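CELL WALL surface anchor family protein (Streptococcus pneumoniae, PDB 2WW8) acts as the adhesin of the pneumococcal pilus and probably binds host cells through an integrin I-like (von Willebrand A) domain. Local coordinates at residues A[394-408]-A[502-514]. Residues are numbered along the deposited sequence; the frame is centred on the assembly and turned at random.
Sequences YPINFNHATFAPSYQ and AYPFNSNTAKITN. With EPE (4-(2-hydroxyethyl)-1-piperazine ethanesulfonic acid), chain E.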
# COMPACT_ATOMS: atom_id res chain seq x y z
N TYR A 394 -45.29 -31.31 -1.80
CA TYR A 394 -45.50 -32.62 -2.45
C TYR A 394 -46.66 -33.34 -1.77
O TYR A 394 -46.83 -33.20 -0.58
CB TYR A 394 -44.26 -33.50 -2.40
CG TYR A 394 -43.15 -33.03 -3.35
CD1 TYR A 394 -43.29 -33.12 -4.73
CD2 TYR A 394 -41.94 -32.62 -2.85
CE1 TYR A 394 -42.25 -32.75 -5.59
CE2 TYR A 394 -40.88 -32.28 -3.66
CZ TYR A 394 -41.05 -32.34 -5.03
OH TYR A 394 -40.00 -31.92 -5.81
N PRO A 395 -47.47 -34.09 -2.53
CA PRO A 395 -48.62 -34.80 -1.98
C PRO A 395 -48.14 -36.02 -1.15
O PRO A 395 -47.18 -36.70 -1.53
CB PRO A 395 -49.41 -35.25 -3.24
CG PRO A 395 -48.36 -35.43 -4.30
CD PRO A 395 -47.32 -34.31 -3.98
N ILE A 396 -48.83 -36.27 -0.05
CA ILE A 396 -48.72 -37.50 0.69
C ILE A 396 -49.40 -38.55 -0.20
O ILE A 396 -50.46 -38.29 -0.83
CB ILE A 396 -49.45 -37.30 1.99
CG1 ILE A 396 -48.74 -36.16 2.74
CG2 ILE A 396 -49.60 -38.63 2.80
CD1 ILE A 396 -49.45 -35.71 4.01
N ASN A 397 -48.77 -39.73 -0.25
CA ASN A 397 -49.14 -40.77 -1.22
C ASN A 397 -50.29 -41.63 -0.69
O ASN A 397 -50.10 -42.80 -0.40
CB ASN A 397 -47.89 -41.59 -1.59
CG ASN A 397 -48.16 -42.71 -2.57
OD1 ASN A 397 -48.92 -42.54 -3.49
ND2 ASN A 397 -47.60 -43.88 -2.34
N PHE A 398 -51.49 -41.05 -0.54
CA PHE A 398 -52.69 -41.83 -0.17
C PHE A 398 -53.08 -42.88 -1.19
O PHE A 398 -52.99 -42.65 -2.39
CB PHE A 398 -53.88 -40.88 0.11
CG PHE A 398 -53.72 -40.07 1.40
CD1 PHE A 398 -53.73 -40.69 2.64
CD2 PHE A 398 -53.57 -38.70 1.37
CE1 PHE A 398 -53.59 -39.97 3.81
CE2 PHE A 398 -53.39 -37.92 2.54
CZ PHE A 398 -53.43 -38.56 3.77
N ASN A 399 -53.54 -44.02 -0.69
CA ASN A 399 -54.08 -45.12 -1.49
C ASN A 399 -55.60 -44.98 -1.68
O ASN A 399 -56.35 -44.89 -0.70
CB ASN A 399 -53.72 -46.45 -0.80
CG ASN A 399 -54.02 -47.68 -1.64
OD1 ASN A 399 -54.64 -47.64 -2.71
ND2 ASN A 399 -53.59 -48.81 -1.13
N HIS A 400 -56.04 -44.91 -2.94
CA HIS A 400 -57.45 -44.64 -3.23
C HIS A 400 -58.13 -45.88 -3.76
O HIS A 400 -59.25 -45.73 -4.26
CB HIS A 400 -57.69 -43.52 -4.26
CG HIS A 400 -57.05 -42.23 -3.89
ND1 HIS A 400 -57.38 -41.56 -2.73
CD2 HIS A 400 -56.07 -41.50 -4.47
CE1 HIS A 400 -56.64 -40.48 -2.61
NE2 HIS A 400 -55.83 -40.42 -3.66
N ALA A 401 -57.47 -47.04 -3.67
CA ALA A 401 -58.07 -48.28 -4.15
C ALA A 401 -59.31 -48.65 -3.35
O ALA A 401 -59.44 -48.25 -2.20
CB ALA A 401 -57.07 -49.42 -4.16
N THR A 402 -60.23 -49.44 -3.93
CA THR A 402 -61.53 -49.64 -3.28
C THR A 402 -61.55 -50.17 -1.85
O THR A 402 -62.30 -49.65 -1.01
CB THR A 402 -62.51 -50.37 -4.20
OG1 THR A 402 -61.81 -51.48 -4.78
CG2 THR A 402 -63.03 -49.42 -5.30
N PHE A 403 -60.74 -51.19 -1.55
CA PHE A 403 -60.64 -51.73 -0.21
C PHE A 403 -59.48 -51.10 0.59
O PHE A 403 -58.96 -51.72 1.51
CB PHE A 403 -60.39 -53.25 -0.29
CG PHE A 403 -61.56 -54.09 -0.78
CD1 PHE A 403 -62.64 -53.54 -1.48
CD2 PHE A 403 -61.54 -55.48 -0.55
CE1 PHE A 403 -63.72 -54.35 -1.93
CE2 PHE A 403 -62.60 -56.32 -0.98
CZ PHE A 403 -63.69 -55.75 -1.68
N ALA A 404 -59.04 -49.88 0.24
CA ALA A 404 -57.94 -49.27 0.99
C ALA A 404 -58.43 -48.81 2.36
O ALA A 404 -59.60 -48.45 2.46
CB ALA A 404 -57.36 -48.09 0.24
N PRO A 405 -57.54 -48.77 3.39
CA PRO A 405 -57.99 -48.28 4.70
C PRO A 405 -58.44 -46.83 4.68
O PRO A 405 -58.18 -46.12 3.73
CB PRO A 405 -56.77 -48.41 5.61
CG PRO A 405 -55.70 -49.07 4.85
CD PRO A 405 -56.12 -49.15 3.39
N SER A 406 -59.10 -46.38 5.74
CA SER A 406 -59.47 -44.97 5.81
C SER A 406 -58.23 -44.07 5.73
O SER A 406 -57.12 -44.46 6.14
CB SER A 406 -60.25 -44.70 7.10
OG SER A 406 -59.33 -44.43 8.14
N TYR A 407 -58.43 -42.86 5.21
CA TYR A 407 -57.35 -41.91 5.13
C TYR A 407 -56.65 -41.67 6.47
O TYR A 407 -55.44 -41.50 6.47
CB TYR A 407 -57.78 -40.62 4.43
CG TYR A 407 -58.29 -40.89 3.02
CD1 TYR A 407 -57.47 -41.54 2.11
CD2 TYR A 407 -59.59 -40.54 2.61
CE1 TYR A 407 -57.88 -41.79 0.84
CE2 TYR A 407 -60.02 -40.80 1.29
CZ TYR A 407 -59.15 -41.43 0.41
OH TYR A 407 -59.45 -41.74 -0.91
N GLN A 408 -57.40 -41.58 7.55
CA GLN A 408 -56.80 -41.36 8.86
C GLN A 408 -55.91 -42.59 9.20
O GLN A 408 -54.80 -42.41 9.65
CB GLN A 408 -57.89 -41.17 9.93
CG GLN A 408 -57.34 -40.86 11.34
CD GLN A 408 -56.58 -39.57 11.34
OE1 GLN A 408 -57.11 -38.54 10.92
NE2 GLN A 408 -55.30 -39.59 11.75
N ALA A 502 -57.77 -29.04 -1.13
CA ALA A 502 -57.52 -30.00 -0.05
C ALA A 502 -57.61 -31.40 -0.71
O ALA A 502 -58.27 -31.59 -1.75
CB ALA A 502 -58.61 -29.79 0.94
N TYR A 503 -56.95 -32.38 -0.12
CA TYR A 503 -56.99 -33.74 -0.65
C TYR A 503 -56.87 -34.71 0.55
O TYR A 503 -56.35 -34.34 1.61
CB TYR A 503 -55.89 -33.88 -1.71
CG TYR A 503 -54.49 -33.88 -1.11
CD1 TYR A 503 -53.79 -32.67 -0.81
CD2 TYR A 503 -53.85 -35.10 -0.83
CE1 TYR A 503 -52.50 -32.69 -0.26
CE2 TYR A 503 -52.55 -35.10 -0.27
CZ TYR A 503 -51.90 -33.93 0.00
OH TYR A 503 -50.65 -34.00 0.60
N PRO A 504 -57.45 -35.93 0.45
CA PRO A 504 -58.56 -36.33 -0.49
C PRO A 504 -59.82 -35.48 -0.29
O PRO A 504 -60.31 -35.31 0.81
CB PRO A 504 -58.80 -37.80 -0.17
CG PRO A 504 -57.46 -38.23 0.56
CD PRO A 504 -57.11 -37.03 1.37
N PHE A 505 -60.29 -34.86 -1.37
CA PHE A 505 -61.25 -33.77 -1.23
C PHE A 505 -62.56 -34.19 -0.57
O PHE A 505 -63.19 -33.43 0.19
CB PHE A 505 -61.47 -33.17 -2.63
CG PHE A 505 -62.26 -31.93 -2.59
CD1 PHE A 505 -61.66 -30.71 -2.29
CD2 PHE A 505 -63.64 -31.97 -2.83
CE1 PHE A 505 -62.42 -29.51 -2.27
CE2 PHE A 505 -64.40 -30.80 -2.80
CZ PHE A 505 -63.82 -29.57 -2.53
N ASN A 506 -62.98 -35.43 -0.83
CA ASN A 506 -64.24 -35.90 -0.22
C ASN A 506 -64.05 -36.84 0.96
O ASN A 506 -64.96 -37.56 1.36
CB ASN A 506 -65.17 -36.52 -1.26
CG ASN A 506 -65.62 -35.49 -2.27
OD1 ASN A 506 -65.35 -35.62 -3.46
ND2 ASN A 506 -66.22 -34.41 -1.78
N SER A 507 -62.86 -36.84 1.53
CA SER A 507 -62.58 -37.68 2.68
C SER A 507 -63.54 -37.44 3.85
O SER A 507 -63.79 -36.29 4.21
CB SER A 507 -61.15 -37.40 3.11
OG SER A 507 -60.86 -38.10 4.31
N ASN A 508 -64.08 -38.50 4.46
CA ASN A 508 -64.79 -38.39 5.72
C ASN A 508 -63.86 -38.53 6.90
O ASN A 508 -64.37 -38.55 8.00
CB ASN A 508 -65.92 -39.42 5.85
CG ASN A 508 -66.99 -39.24 4.78
OD1 ASN A 508 -67.37 -38.12 4.42
ND2 ASN A 508 -67.48 -40.36 4.25
N THR A 509 -62.52 -38.61 6.74
CA THR A 509 -61.64 -38.79 7.90
C THR A 509 -60.55 -37.75 7.76
O THR A 509 -60.84 -36.56 7.78
CB THR A 509 -61.10 -40.26 8.14
OG1 THR A 509 -60.27 -40.71 7.06
CG2 THR A 509 -62.26 -41.28 8.34
N ALA A 510 -59.30 -38.16 7.56
CA ALA A 510 -58.18 -37.23 7.39
C ALA A 510 -58.28 -36.46 6.07
O ALA A 510 -58.65 -37.02 5.03
CB ALA A 510 -56.83 -37.97 7.50
N LYS A 511 -57.93 -35.17 6.12
CA LYS A 511 -57.97 -34.31 4.96
C LYS A 511 -56.86 -33.30 5.15
O LYS A 511 -56.77 -32.72 6.23
CB LYS A 511 -59.34 -33.63 4.80
CG LYS A 511 -59.42 -32.80 3.49
CD LYS A 511 -60.77 -32.03 3.35
CE LYS A 511 -62.04 -32.89 3.33
NZ LYS A 511 -63.23 -31.99 3.18
N ILE A 512 -56.01 -33.15 4.14
CA ILE A 512 -54.91 -32.19 4.20
C ILE A 512 -55.41 -30.85 3.65
O ILE A 512 -55.97 -30.81 2.55
CB ILE A 512 -53.70 -32.65 3.35
CG1 ILE A 512 -53.39 -34.16 3.65
CG2 ILE A 512 -52.48 -31.61 3.49
CD1 ILE A 512 -53.07 -34.57 5.15
N THR A 513 -55.22 -29.78 4.42
CA THR A 513 -55.89 -28.51 4.11
C THR A 513 -54.93 -27.32 4.05
O THR A 513 -55.38 -26.17 3.90
CB THR A 513 -57.08 -28.21 5.10
OG1 THR A 513 -56.59 -27.96 6.44
CG2 THR A 513 -58.12 -29.35 5.15
N ASN A 514 -53.63 -27.55 4.20
CA ASN A 514 -52.69 -26.45 3.97
C ASN A 514 -51.32 -27.04 3.62
O ASN A 514 -51.12 -28.25 3.79
CB ASN A 514 -52.61 -25.55 5.23
CG ASN A 514 -52.09 -26.31 6.45
OD1 ASN A 514 -50.90 -26.61 6.55
ND2 ASN A 514 -52.96 -26.59 7.38
N1 EPE E . -61.68 -45.00 2.12
C2 EPE E . -60.62 -44.77 1.11
C3 EPE E . -61.11 -44.72 -0.34
N4 EPE E . -62.38 -45.39 -0.52
C5 EPE E . -63.37 -44.82 0.37
C6 EPE E . -63.06 -45.39 1.75
C7 EPE E . -62.82 -45.37 -1.91
C8 EPE E . -62.70 -46.80 -2.46
O8 EPE E . -63.68 -47.12 -3.43
C9 EPE E . -61.78 -43.97 3.16
C10 EPE E . -62.75 -42.88 2.74
S EPE E . -62.80 -41.96 4.28
O1S EPE E . -63.64 -42.54 5.35
O2S EPE E . -63.34 -40.80 3.54
O3S EPE E . -61.46 -41.94 4.91
O HOH W 1 -49.04 -31.93 0.41
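Gln408 and Ala510 bring the two backbones closest, their CA atoms 4.6 Å apart, whereas the CA atoms of Pro395 and Tyr503 are 8.5 Å apart. Where the chains are farther apart, Tyr503 spans the distance with its ring. A chi1 of 71° carries the ring across to the 395-396 backbone. There its OH accepts a nearly straight bond from Ile396 N (3.0 Å, 168°), and a water links the same hydroxyl to Tyr394 O. Phe398 turns its ring edge to Ile512 CG1, and Ile396 CD1 meets Ile512 CD1. Pro504, after a cis peptide bond, lays CG over the centre of the Tyr407 ring, 3.4 Å from the centroid, a CH-pi contact. HEPES C2 lies over the other face of this ring. Tyr407 OH shares a 2.8 Å hydrogen bond with His400 ND1, which ties the far end of the ring to its own loop. Thr509 OG1 accepts from Gln408 N and donates to O3S of the HEPES, probably from the crystallisation liquor. This is loop packing in what is probably the von Willebrand A-like domain, between its parallel strands 379-386 and 533-539. It joins the loop entering helix 407-416, N-capped by Ser406, to the loop before helix 516-526. Ile396 packs on Phe414 of the first helix, and Ile396 and Ile512 reach Trp521 of the second.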